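Local structure of major pilin backbone protein T-antigen, T13 (Streptococcus pyogenes, 6BBT) at residues Leu226-Ser231 with Thr266-Asp271; Thr157-Glu162 with Ile221-Leu226; Asn177-Leu182 with Lys233-Lys238. The protein probably forms the shaft of group A streptococcal surface pili as their major subunit, a two-part beta-rich protein with an internal isopeptide bond. All blocks are in the same frame, centred on the assembly; numbering follows the deposited sequence.

In the fold
All three contacts lie in the C-terminal half of the chain, in a region related to the transthyretin clan. Strand 148-166 opens contact 2 at 157-162, and strand 176-183 opens contact 3 at 177-182. The chain returns on strand 220-227, where 221-226 closes contact 2, and Leu-226 at once begins contact 1. Strand 231-236 then closes contact 3 with 233-238, and the loop at 266-271 closes contact 1. Contacts 2 and 1 therefore follow in series, while contact 3 crosses both. Contacts 2 and 3 pair strands in separate sheets that meet through Ile-161, Leu-234, Leu-223 and Leu-180; contact 1 fastens the turn between those sheets.

Contact 1. Residues Leu226-Ser231 with Thr266-Asp271; sequences LPIGIS and TDESAD
Thr-266 sets its hydroxyl inside the turn made by Pro-227 to Ile-230, a type II beta turn by its backbone angles and by the 6.4 Å between CA of Pro-227 and CA of Ile-230. The turn carries the chain from strand 220-227 into strand 231-236 of the other sheet. CB of Thr-266 lies between Pro-227 O and Ile-230 O, and there the side chain forks. Its OG1 branch stands between the backbone N and the carbonyl carbon (chi1 68°), which aims it into the bend. Thr-266 OG1 donates to Pro-227 O at 2.7 Å, in the carbonyl plane and on a lone pair. The same Thr-266 OG1 receives weak bonds from Gly-229 N at 2.8 Å and Ile-230 N at 3.2 Å. Pro-227 O and Ile-230 N are 4.1 Å apart, too far for the usual closing bond of such a turn, so the hydroxyl bridges them instead. On the other branch Thr-266 CG2 meets Leu-226 CD2 at 3.6 Å, a methyl contact beside strand 193-198, whose Val-194 also touches Leu-226; CG2 approaches Ile-230 O as well. The backbone of Thr-266 adds two bonds: its N reaches Ile-230 O at 2.8 Å and nearly straight (172°), and its O takes Gly-229 N from well above the carbonyl plane. Ile-228 lays CG1 and CG2 against the backbone of Asp-267. Beyond that, the loop folds on itself in an Asx turn, where Asp-267 OD1 accepts Ser-269 N on its anti side and, at 3.0 Å, Ser-269 OG on its syn side.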
ATOM      1  N   LEU A 226     -12.248   3.832   1.918  1.00 16.28           N
ATOM      2  CA  LEU A 226     -12.395   2.469   1.474  1.00 16.17           C
ATOM      3  C   LEU A 226     -11.078   1.972   0.844  1.00 15.99           C
ATOM      4  O   LEU A 226     -10.480   2.697   0.053  1.00 15.38           O
ATOM      5  CB  LEU A 226     -13.526   2.413   0.448  1.00 17.39           C
ATOM      6  CG  LEU A 226     -14.031   1.060  -0.025  1.00 17.65           C
ATOM      7  CD1 LEU A 226     -14.612   0.197   1.084  1.00 18.13           C
ATOM      8  CD2 LEU A 226     -15.080   1.285  -1.087  1.00 18.64           C
ATOM      9  N   PRO A 227     -10.627   0.748   1.192  1.00 15.45           N
ATOM     10  CA  PRO A 227      -9.423   0.222   0.574  1.00 15.63           C
ATOM     11  C   PRO A 227      -9.570   0.051  -0.937  1.00 16.45           C
ATOM     12  O   PRO A 227     -10.661  -0.278  -1.427  1.00 16.51           O
ATOM     13  CB  PRO A 227      -9.218  -1.135   1.257  1.00 15.49           C
ATOM     14  CG  PRO A 227      -9.940  -1.037   2.534  1.00 15.77           C
ATOM     15  CD  PRO A 227     -11.118  -0.142   2.262  1.00 15.52           C
ATOM     16  N   ILE A 228      -8.482   0.337  -1.650  1.00 17.52           N
ATOM     17  CA  ILE A 228      -8.423   0.202  -3.101  1.00 18.47           C
ATOM     18  C   ILE A 228      -8.085  -1.235  -3.452  1.00 18.90           C
ATOM     19  O   ILE A 228      -7.204  -1.839  -2.848  1.00 19.10           O
ATOM     20  CB  ILE A 228      -7.424   1.194  -3.722  1.00 18.81           C
ATOM     21  CG1 ILE A 228      -8.038   2.587  -3.647  1.00 18.00           C
ATOM     22  CG2 ILE A 228      -7.117   0.822  -5.190  1.00 19.52           C
ATOM     23  CD1 ILE A 228      -7.101   3.710  -3.976  1.00 18.54           C
ATOM     24  N   GLY A 229      -8.816  -1.788  -4.411  1.00 20.65           N
ATOM     25  CA  GLY A 229      -8.546  -3.136  -4.889  1.00 22.05           C
ATOM     26  C   GLY A 229      -9.357  -4.233  -4.230  1.00 23.81           C
ATOM     27  O   GLY A 229      -9.177  -5.396  -4.574  1.00 26.92           O
ATOM     28  N   ILE A 230     -10.239  -3.911  -3.280  1.00 22.79           N
ATOM     29  CA  ILE A 230     -11.125  -4.948  -2.747  1.00 22.85           C
ATOM     30  C   ILE A 230     -12.365  -5.023  -3.605  1.00 21.11           C
ATOM     31  O   ILE A 230     -12.669  -4.094  -4.333  1.00 22.92           O
ATOM     32  CB  ILE A 230     -11.491  -4.764  -1.258  1.00 23.67           C
ATOM     33  CG1 ILE A 230     -12.228  -3.457  -0.979  1.00 24.04           C
ATOM     34  CG2 ILE A 230     -10.231  -4.882  -0.414  1.00 24.65           C
ATOM     35  CD1 ILE A 230     -12.891  -3.473   0.389  1.00 25.01           C
ATOM     36  N   SER A 231     -13.075  -6.128  -3.520  1.00 20.01           N
ATOM     37  CA  SER A 231     -14.301  -6.294  -4.255  1.00 19.85           C
ATOM     38  C   SER A 231     -15.470  -6.244  -3.279  1.00 18.82           C
ATOM     39  O   SER A 231     -15.339  -6.652  -2.123  1.00 19.49           O
ATOM     40  CB  SER A 231     -14.290  -7.597  -5.021  1.00 21.07           C
ATOM     41  OG  SER A 231     -13.333  -7.552  -6.053  1.00 23.63           O
ATOM     42  N   THR A 266     -12.988  -2.118  -6.239  1.00 19.72           N
ATOM     43  CA  THR A 266     -12.702  -0.714  -5.974  1.00 19.92           C
ATOM     44  C   THR A 266     -11.384  -0.343  -6.651  1.00 20.93           C
ATOM     45  O   THR A 266     -10.471  -1.161  -6.725  1.00 19.90           O
ATOM     46  CB  THR A 266     -12.582  -0.394  -4.460  1.00 19.60           C
ATOM     47  OG1 THR A 266     -11.410  -1.005  -3.918  1.00 18.94           O
ATOM     48  CG2 THR A 266     -13.819  -0.878  -3.687  1.00 19.08           C
ATOM     49  N   ASP A 267     -11.296   0.893  -7.114  1.00 22.52           N
ATOM     50  CA  ASP A 267     -10.061   1.431  -7.704  1.00 25.27           C
ATOM     51  C   ASP A 267      -9.921   2.895  -7.287  1.00 25.59           C
ATOM     52  O   ASP A 267     -10.546   3.305  -6.309  1.00 23.85           O
ATOM     53  CB  ASP A 267     -10.051   1.205  -9.228  1.00 26.85           C
ATOM     54  CG  ASP A 267     -11.172   1.931  -9.949  1.00 28.75           C
ATOM     55  OD1 ASP A 267     -11.642   3.003  -9.495  1.00 28.06           O
ATOM     56  OD2 ASP A 267     -11.603   1.410 -11.001  1.00 34.26           O
ATOM     57  N   GLU A 268      -9.162   3.701  -8.023  1.00 27.50           N
ATOM     58  CA  GLU A 268      -8.780   5.023  -7.527  1.00 29.21           C
ATOM     59  C   GLU A 268      -9.896   6.062  -7.646  1.00 28.11           C
ATOM     60  O   GLU A 268      -9.901   7.047  -6.915  1.00 28.19           O
ATOM     61  CB  GLU A 268      -7.488   5.519  -8.197  1.00 33.77           C
ATOM     62  CG  GLU A 268      -6.411   4.433  -8.345  1.00 38.53           C
ATOM     63  CD  GLU A 268      -5.055   4.797  -7.763  1.00 42.80           C
ATOM     64  OE1 GLU A 268      -4.636   5.976  -7.847  1.00 47.44           O
ATOM     65  OE2 GLU A 268      -4.397   3.874  -7.225  1.00 45.12           O
ATOM     66  N   SER A 269     -10.864   5.850  -8.525  1.00 26.81           N
ATOM     67  CA  SER A 269     -11.951   6.826  -8.652  1.00 27.87           C
ATOM     68  C   SER A 269     -13.037   6.627  -7.588  1.00 26.94           C
ATOM     69  O   SER A 269     -13.376   5.503  -7.256  1.00 26.73           O
ATOM     70  CB  SER A 269     -12.564   6.776 -10.046  1.00 29.37           C
ATOM     71  OG  SER A 269     -13.042   5.493 -10.345  1.00 32.09           O
ATOM     72  N   ALA A 270     -13.582   7.727  -7.077  1.00 26.81           N
ATOM     73  CA  ALA A 270     -14.728   7.688  -6.148  1.00 28.19           C
ATOM     74  C   ALA A 270     -16.003   7.161  -6.812  1.00 28.33           C
ATOM     75  O   ALA A 270     -16.421   7.707  -7.828  1.00 33.33           O
ATOM     76  CB  ALA A 270     -14.974   9.068  -5.577  1.00 27.81           C
ATOM     77  N   ASP A 271     -16.600   6.107  -6.239  1.00 26.97           N
ATOM     78  CA  ASP A 271     -17.795   5.433  -6.798  1.00 26.61           C
ATOM     79  C   ASP A 271     -19.067   6.041  -6.162  1.00 25.08           C
ATOM     80  O   ASP A 271     -19.094   6.328  -4.954  1.00 24.07           O
ATOM     81  CB  ASP A 271     -17.840   3.929  -6.457  1.00 26.96           C
ATOM     82  CG  ASP A 271     -16.917   3.036  -7.313  1.00 29.02           C
ATOM     83  OD1 ASP A 271     -16.292   3.550  -8.281  1.00 24.15           O
ATOM     84  OD2 ASP A 271     -16.859   1.779  -6.970  1.00 26.62           O
TER

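Contact 2. Residues Thr157-Glu162 with Ile221-Leu226; sequences TSLKIE and IMLAKL
Thr-157 and Leu-226 lie side by side and point the same way, out of one face of the sheet; Leu-159, Leu-223, Ile-161 and Ile-221 project from the same face. In each apolar contact on this buried face, a methyl branch of 221-226 meets a CB of 157-162. Leu-226, with CG anti to its N (chi1 -171°), swings CD2 to within 3.8 Å of Leu-159 CB, so it spans two residues of the partner strand. Leu-223 CD1 lies 4.3 Å from Leu-159 CB. Further along, CG2 of Ile-221 lies 3.9 Å from Ile-161 CB, and the Ile-221 side chain also touches Ile-196 of strand 193-198. Thr-157 turns CG2 toward Leu-226 and directs OG1 to the 266-271 loop, where its bonds to Asp-267 O and Ser-269 O are weak. The scaffold is an antiparallel strand pair interrupted by a beta bulge; the axes of 157-162 and 221-223 approach to 4.7 Å, their directions 168° apart. Thr-157 pairs with Leu-226 and Leu-159 with Leu-223, so the return strand fits one extra residue opposite Ser-158 as it rounds the corner at Ala-224 and Lys-225. At the bulge, Thr-157 N meets Leu-226 O in the carbonyl plane, whereas Leu-226 N meets Thr-157 O from 48° above it. Thr-157 O also comes within 3.1 Å of Ala-224 O, two acceptors brought close together. Lys-160 and Met-222 form a non-hydrogen-bonded pair on the other face; in the conformer given, Met-222 CG lies 4.2 Å from Lys-160 CB. At the corner itself Lys-225 reaches back to the N-terminal half of the chain, where its NZ forms salt bridges with Asp-21 and Glu-23.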
ATOM      1  N   THR A 157     -10.142   5.041  -1.412  1.00 17.41           N
ATOM      2  CA  THR A 157     -11.194   5.548  -2.249  1.00 18.54           C
ATOM      3  C   THR A 157     -12.485   5.682  -1.406  1.00 18.88           C
ATOM      4  O   THR A 157     -12.413   5.797  -0.164  1.00 17.10           O
ATOM      5  CB  THR A 157     -11.310   4.706  -3.540  1.00 18.66           C
ATOM      6  OG1 THR A 157     -12.213   5.343  -4.450  1.00 20.60           O
ATOM      7  CG2 THR A 157     -11.754   3.290  -3.254  1.00 18.62           C
ATOM      8  N   SER A 158     -13.626   5.763  -2.080  1.00 19.58           N
ATOM      9  CA  SER A 158     -14.907   5.928  -1.413  1.00 20.72           C
ATOM     10  C   SER A 158     -16.032   5.304  -2.223  1.00 20.70           C
ATOM     11  O   SER A 158     -15.932   5.172  -3.436  1.00 20.40           O
ATOM     12  CB  SER A 158     -15.210   7.411  -1.155  1.00 21.64           C
ATOM     13  OG  SER A 158     -15.437   8.108  -2.365  1.00 22.24           O
ATOM     14  N   LEU A 159     -17.094   4.911  -1.530  1.00 19.25           N
ATOM     15  CA  LEU A 159     -18.296   4.439  -2.163  1.00 19.04           C
ATOM     16  C   LEU A 159     -19.495   5.089  -1.478  1.00 18.70           C
ATOM     17  O   LEU A 159     -19.655   4.973  -0.279  1.00 17.37           O
ATOM     18  CB  LEU A 159     -18.396   2.916  -2.048  1.00 20.42           C
ATOM     19  CG  LEU A 159     -19.694   2.269  -2.554  1.00 21.61           C
ATOM     20  CD1 LEU A 159     -19.888   2.557  -4.028  1.00 23.08           C
ATOM     21  CD2 LEU A 159     -19.688   0.773  -2.308  1.00 22.35           C
ATOM     22  N   LYS A 160     -20.319   5.782  -2.250  1.00 18.52           N
ATOM     23  CA  LYS A 160     -21.579   6.302  -1.771  1.00 18.94           C
ATOM     24  C   LYS A 160     -22.696   5.490  -2.427  1.00 18.97           C
ATOM     25  O   LYS A 160     -22.617   5.159  -3.627  1.00 18.84           O
ATOM     26  CB  LYS A 160     -21.689   7.778  -2.119  1.00 20.45           C
ATOM     27  CG  LYS A 160     -23.022   8.413  -1.757  1.00 22.09           C
ATOM     28  CD  LYS A 160     -22.965   9.909  -1.944  1.00 23.96           C
ATOM     29  CE  LYS A 160     -24.351  10.518  -1.904  1.00 27.00           C
ATOM     30  NZ  LYS A 160     -24.239  12.011  -1.915  1.00 29.25           N
ATOM     31  N   ILE A 161     -23.713   5.155  -1.635  1.00 18.03           N
ATOM     32  CA  ILE A 161     -24.865   4.417  -2.099  1.00 18.96           C
ATOM     33  C   ILE A 161     -26.090   5.246  -1.744  1.00 21.51           C
ATOM     34  O   ILE A 161     -26.305   5.570  -0.572  1.00 20.12           O
ATOM     35  CB  ILE A 161     -24.956   3.015  -1.465  1.00 18.49           C
ATOM     36  CG1 ILE A 161     -23.716   2.181  -1.814  1.00 18.87           C
ATOM     37  CG2 ILE A 161     -26.210   2.272  -1.935  1.00 18.48           C
ATOM     38  CD1 ILE A 161     -23.587   0.899  -1.023  1.00 19.48           C
ATOM     39  N   GLU A 162     -26.881   5.591  -2.756  1.00 23.73           N
ATOM     40  CA  GLU A 162     -28.106   6.352  -2.554  1.00 26.60           C
ATOM     41  C   GLU A 162     -29.317   5.636  -3.120  1.00 26.10           C
ATOM     42  O   GLU A 162     -29.221   4.963  -4.147  1.00 24.29           O
ATOM     43  CB  GLU A 162     -27.983   7.705  -3.219  1.00 31.49           C
ATOM     44  CG  GLU A 162     -29.043   8.680  -2.747  1.00 37.17           C
ATOM     45  CD  GLU A 162     -29.081   9.936  -3.564  1.00 41.99           C
ATOM     46  OE1 GLU A 162     -27.991  10.410  -3.956  1.00 48.34           O
ATOM     47  OE2 GLU A 162     -30.204  10.436  -3.799  1.00 44.64           O
ATOM     48  N   ILE A 221     -25.702   6.378   2.138  1.00 21.37           N
ATOM     49  CA  ILE A 221     -24.692   5.902   3.072  1.00 21.12           C
ATOM     50  C   ILE A 221     -23.349   6.115   2.346  1.00 20.25           C
ATOM     51  O   ILE A 221     -23.322   6.163   1.111  1.00 18.42           O
ATOM     52  CB  ILE A 221     -25.047   4.442   3.441  1.00 23.71           C
ATOM     53  CG1 ILE A 221     -24.532   4.066   4.805  1.00 25.73           C
ATOM     54  CG2 ILE A 221     -24.619   3.442   2.363  1.00 23.47           C
ATOM     55  CD1 ILE A 221     -25.122   2.756   5.291  1.00 28.47           C
ATOM     56  N   MET A 222     -22.257   6.331   3.080  0.50 19.74           N
ATOM     57  CA  MET A 222     -20.942   6.492   2.434  0.50 20.35           C
ATOM     58  C   MET A 222     -19.831   5.822   3.221  0.50 18.46           C
ATOM     59  O   MET A 222     -19.767   5.926   4.445  0.50 16.63           O
ATOM     60  CB  MET A 222     -20.567   7.961   2.208  0.50 22.54           C
ATOM     61  CG  MET A 222     -19.291   8.116   1.358  0.50 24.82           C
ATOM     62  SD  MET A 222     -18.569   9.770   1.282  0.50 30.27           S
ATOM     63  CE  MET A 222     -19.121  10.421   2.844  0.50 28.14           C
ATOM     64  N   LEU A 223     -18.957   5.133   2.493  1.00 17.72           N
ATOM     65  CA  LEU A 223     -17.735   4.584   3.041  1.00 17.11           C
ATOM     66  C   LEU A 223     -16.679   5.493   2.463  1.00 16.96           C
ATOM     67  O   LEU A 223     -16.414   5.425   1.263  1.00 18.15           O
ATOM     68  CB  LEU A 223     -17.535   3.122   2.614  1.00 17.72           C
ATOM     69  CG  LEU A 223     -18.659   2.173   3.048  1.00 18.20           C
ATOM     70  CD1 LEU A 223     -19.642   1.968   1.904  1.00 19.51           C
ATOM     71  CD2 LEU A 223     -18.148   0.817   3.524  1.00 18.48           C
ATOM     72  N   ALA A 224     -16.077   6.344   3.289  1.00 16.13           N
ATOM     73  CA  ALA A 224     -15.229   7.448   2.781  1.00 16.84           C
ATOM     74  C   ALA A 224     -13.735   7.124   2.685  1.00 17.67           C
ATOM     75  O   ALA A 224     -12.989   7.877   2.046  1.00 18.38           O
ATOM     76  CB  ALA A 224     -15.419   8.691   3.639  1.00 17.14           C
ATOM     77  N   LYS A 225     -13.306   6.044   3.349  1.00 16.70           N
ATOM     78  CA  LYS A 225     -11.907   5.662   3.458  1.00 17.20           C
ATOM     79  C   LYS A 225     -11.799   4.167   3.121  1.00 16.51           C
ATOM     80  O   LYS A 225     -11.334   3.364   3.912  1.00 16.45           O
ATOM     81  CB  LYS A 225     -11.392   5.981   4.865  1.00 18.14           C
ATOM     82  CG  LYS A 225     -11.418   7.489   5.225  1.00 19.35           C
ATOM     83  CD  LYS A 225     -11.056   7.766   6.683  1.00 20.21           C
ATOM     84  CE  LYS A 225     -11.300   9.233   7.077  1.00 21.44           C
ATOM     85  NZ  LYS A 225     -10.925   9.543   8.508  1.00 20.93           N
ATOM     86  N   LEU A 226     -12.248   3.832   1.918  1.00 16.28           N
ATOM     87  CA  LEU A 226     -12.395   2.469   1.474  1.00 16.17           C
ATOM     88  C   LEU A 226     -11.078   1.972   0.844  1.00 15.99           C
ATOM     89  O   LEU A 226     -10.480   2.697   0.053  1.00 15.38           O
ATOM     90  CB  LEU A 226     -13.526   2.413   0.448  1.00 17.39           C
ATOM     91  CG  LEU A 226     -14.031   1.060  -0.025  1.00 17.65           C
ATOM     92  CD1 LEU A 226     -14.612   0.197   1.084  1.00 18.13           C
ATOM     93  CD2 LEU A 226     -15.080   1.285  -1.087  1.00 18.64           C
TER

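Contact 3. Residues Asn177-Leu182 with Lys233-Lys238; sequences NFTLIL and KLTEDK
Two central strands of a four-stranded antiparallel sheet meet here, and their non-hydrogen-bonded pair Phe-178 and Glu-236 faces the neighbouring sheet. CG of Glu-236 lies over one face of the Phe-178 ring, 4.0 Å from its centroid and 16° off the normal, a CH-pi contact. Glu-236 holds CG anti to its N (chi1 -169°) and stays extended, which carries the carboxylate past the ring rim; the two planes stand 82° apart, with OE1 of Glu-236 3.2 Å from Phe-178 CZ. Leu-234 CD1 packs obliquely against the same ring, 4.0 Å from Phe-178 CD2. On the opposite face of the sheet, Thr-179 and Thr-235 lie alongside each other, as do Ile-181 and Lys-233; CG2 of Ile-181 and CG of Lys-233 are pressed to 3.2 Å, tighter than a usual carbon contact. Where the strands part, Asp-237 N bonds Asn-177 O at 2.8 Å. A water donates to Asp-237 OD1 at 2.8 Å and accepts from Thr-179 OG1 at 2.7 Å, tying the side chains across the end of the pair; Thr-179 OG1 also hydrogen-bonds Lys-212 NZ. The Glu-236 carboxylate has partners outside the two strands: OE2 bonds Thr-244 OG1, OE1 meets Lys-163 NZ in a weak bond, and Asn-277 is close by. A glutamate beside a lysine and an asparagine is consistent with an isopeptide site as in related pilins; the ring under CG and the bond from OE2 to Thr-244 OG1 would limit how far the carboxylate can move.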
ATOM      1  N   ASN A 177     -34.338  -2.479   2.024  1.00 24.08           N
ATOM      2  CA  ASN A 177     -33.368  -3.255   2.784  1.00 23.81           C
ATOM      3  C   ASN A 177     -32.222  -3.705   1.901  1.00 23.16           C
ATOM      4  O   ASN A 177     -32.438  -4.397   0.902  1.00 22.93           O
ATOM      5  CB  ASN A 177     -34.043  -4.470   3.393  1.00 25.97           C
ATOM      6  CG  ASN A 177     -35.090  -4.078   4.401  1.00 28.52           C
ATOM      7  OD1 ASN A 177     -34.783  -3.424   5.385  1.00 30.95           O
ATOM      8  ND2 ASN A 177     -36.336  -4.412   4.128  1.00 31.05           N
ATOM      9  N   PHE A 178     -31.013  -3.313   2.288  1.00 21.15           N
ATOM     10  CA  PHE A 178     -29.802  -3.560   1.518  1.00 19.35           C
ATOM     11  C   PHE A 178     -28.841  -4.452   2.284  1.00 18.68           C
ATOM     12  O   PHE A 178     -28.826  -4.462   3.526  1.00 17.23           O
ATOM     13  CB  PHE A 178     -29.082  -2.246   1.273  1.00 18.82           C
ATOM     14  CG  PHE A 178     -29.789  -1.349   0.323  1.00 19.71           C
ATOM     15  CD1 PHE A 178     -30.773  -0.474   0.769  1.00 20.16           C
ATOM     16  CD2 PHE A 178     -29.490  -1.387  -1.029  1.00 20.34           C
ATOM     17  CE1 PHE A 178     -31.438   0.353  -0.122  1.00 20.44           C
ATOM     18  CE2 PHE A 178     -30.150  -0.557  -1.920  1.00 20.81           C
ATOM     19  CZ  PHE A 178     -31.124   0.314  -1.463  1.00 20.70           C
ATOM     20  N   THR A 179     -27.985  -5.128   1.520  1.00 18.23           N
ATOM     21  CA  THR A 179     -26.908  -5.948   2.055  1.00 17.85           C
ATOM     22  C   THR A 179     -25.636  -5.596   1.287  1.00 17.19           C
ATOM     23  O   THR A 179     -25.632  -5.625   0.070  1.00 17.25           O
ATOM     24  CB  THR A 179     -27.227  -7.451   1.907  1.00 18.25           C
ATOM     25  OG1 THR A 179     -28.443  -7.755   2.602  1.00 18.92           O
ATOM     26  CG2 THR A 179     -26.136  -8.302   2.512  1.00 19.34           C
ATOM     27  N   LEU A 180     -24.581  -5.242   2.012  1.00 16.52           N
ATOM     28  CA  LEU A 180     -23.279  -5.000   1.452  1.00 16.32           C
ATOM     29  C   LEU A 180     -22.302  -5.997   2.051  1.00 16.70           C
ATOM     30  O   LEU A 180     -22.339  -6.267   3.254  1.00 15.79           O
ATOM     31  CB  LEU A 180     -22.843  -3.585   1.788  1.00 16.43           C
ATOM     32  CG  LEU A 180     -21.461  -3.120   1.363  1.00 16.46           C
ATOM     33  CD1 LEU A 180     -21.362  -2.910  -0.143  1.00 17.24           C
ATOM     34  CD2 LEU A 180     -21.134  -1.852   2.119  1.00 17.35           C
ATOM     35  N   ILE A 181     -21.417  -6.522   1.208  1.00 16.76           N
ATOM     36  CA  ILE A 181     -20.307  -7.323   1.674  1.00 17.81           C
ATOM     37  C   ILE A 181     -19.043  -6.802   0.989  1.00 16.87           C
ATOM     38  O   ILE A 181     -19.039  -6.533  -0.211  1.00 16.69           O
ATOM     39  CB  ILE A 181     -20.549  -8.841   1.467  1.00 19.94           C
ATOM     40  CG1 ILE A 181     -19.337  -9.661   1.897  1.00 20.95           C
ATOM     41  CG2 ILE A 181     -20.875  -9.150   0.032  1.00 21.55           C
ATOM     42  CD1 ILE A 181     -19.695 -11.111   2.182  1.00 22.89           C
ATOM     43  N   LEU A 182     -18.010  -6.562   1.788  1.00 15.61           N
ATOM     44  CA  LEU A 182     -16.695  -6.240   1.277  1.00 14.98           C
ATOM     45  C   LEU A 182     -15.928  -7.551   1.339  1.00 15.38           C
ATOM     46  O   LEU A 182     -15.780  -8.118   2.419  1.00 14.63           O
ATOM     47  CB  LEU A 182     -16.039  -5.185   2.152  1.00 14.41           C
ATOM     48  CG  LEU A 182     -16.793  -3.887   2.413  1.00 14.42           C
ATOM     49  CD1 LEU A 182     -15.904  -2.985   3.230  1.00 15.03           C
ATOM     50  CD2 LEU A 182     -17.204  -3.187   1.133  1.00 14.15           C
ATOM     51  N   LYS A 233     -20.075  -6.527  -3.095  1.00 17.67           N
ATOM     52  CA  LYS A 233     -21.342  -6.677  -3.762  1.00 19.08           C
ATOM     53  C   LYS A 233     -22.474  -6.102  -2.919  1.00 17.62           C
ATOM     54  O   LYS A 233     -22.462  -6.186  -1.682  1.00 15.40           O
ATOM     55  CB  LYS A 233     -21.601  -8.113  -4.186  1.00 22.68           C
ATOM     56  CG  LYS A 233     -21.785  -9.091  -3.080  1.00 25.53           C
ATOM     57  CD  LYS A 233     -22.258 -10.444  -3.610  1.00 28.89           C
ATOM     58  CE  LYS A 233     -21.134 -11.225  -4.265  1.00 30.50           C
ATOM     59  NZ  LYS A 233     -21.401 -12.697  -4.217  1.00 32.70           N
ATOM     60  N   LEU A 234     -23.413  -5.476  -3.616  1.00 17.09           N
ATOM     61  CA  LEU A 234     -24.563  -4.827  -3.002  1.00 17.64           C
ATOM     62  C   LEU A 234     -25.805  -5.504  -3.538  1.00 18.39           C
ATOM     63  O   LEU A 234     -25.925  -5.714  -4.735  1.00 18.18           O
ATOM     64  CB  LEU A 234     -24.594  -3.344  -3.353  1.00 17.85           C
ATOM     65  CG  LEU A 234     -25.771  -2.538  -2.779  1.00 18.21           C
ATOM     66  CD1 LEU A 234     -25.690  -2.460  -1.261  1.00 18.13           C
ATOM     67  CD2 LEU A 234     -25.816  -1.151  -3.410  1.00 18.17           C
ATOM     68  N   THR A 235     -26.718  -5.860  -2.649  1.00 18.97           N
ATOM     69  CA  THR A 235     -28.029  -6.346  -3.053  1.00 19.11           C
ATOM     70  C   THR A 235     -29.103  -5.555  -2.326  1.00 19.17           C
ATOM     71  O   THR A 235     -28.824  -4.876  -1.331  1.00 17.07           O
ATOM     72  CB  THR A 235     -28.206  -7.830  -2.716  1.00 19.62           C
ATOM     73  OG1 THR A 235     -28.024  -8.013  -1.320  1.00 19.35           O
ATOM     74  CG2 THR A 235     -27.209  -8.682  -3.438  1.00 20.31           C
ATOM     75  N   GLU A 236     -30.319  -5.625  -2.848  1.00 19.95           N
ATOM     76  CA  GLU A 236     -31.491  -5.051  -2.190  1.00 21.25           C
ATOM     77  C   GLU A 236     -32.535  -6.136  -2.134  1.00 21.69           C
ATOM     78  O   GLU A 236     -32.795  -6.788  -3.127  1.00 23.29           O
ATOM     79  CB  GLU A 236     -32.045  -3.838  -2.964  1.00 22.38           C
ATOM     80  CG  GLU A 236     -33.102  -3.026  -2.190  1.00 23.71           C
ATOM     81  CD  GLU A 236     -33.899  -2.068  -3.074  1.00 24.92           C
ATOM     82  OE1 GLU A 236     -33.537  -0.877  -3.152  1.00 28.43           O
ATOM     83  OE2 GLU A 236     -34.893  -2.503  -3.694  1.00 24.02           O
ATOM     84  N   ASP A 237     -33.166  -6.323  -0.989  1.00 24.23           N
ATOM     85  CA  ASP A 237     -34.299  -7.242  -0.909  1.00 25.97           C
ATOM     86  C   ASP A 237     -35.419  -6.836  -1.877  1.00 26.73           C
ATOM     87  O   ASP A 237     -35.636  -5.637  -2.136  1.00 24.76           O
ATOM     88  CB  ASP A 237     -34.837  -7.313   0.515  1.00 27.96           C
ATOM     89  CG  ASP A 237     -33.851  -7.940   1.481  1.00 29.26           C
ATOM     90  OD1 ASP A 237     -32.857  -8.526   1.024  1.00 30.00           O
ATOM     91  OD2 ASP A 237     -34.076  -7.853   2.698  1.00 32.38           O
ATOM     92  N   LYS A 238     -36.100  -7.846  -2.427  1.00 27.29           N
ATOM     93  CA  LYS A 238     -37.244  -7.621  -3.300  1.00 29.32           C
ATOM     94  C   LYS A 238     -38.275  -6.797  -2.534  1.00 30.67           C
ATOM     95  O   LYS A 238     -38.566  -7.079  -1.382  1.00 31.39           O
ATOM     96  CB  LYS A 238     -37.860  -8.949  -3.751  1.00 29.17           C
TER
HETATM   97  O   HOH W   1     -35.988  -3.711  -0.038  1.00 27.20           O
HETATM   98  O   HOH W   2     -30.476  -6.997   0.956  1.00 31.91           O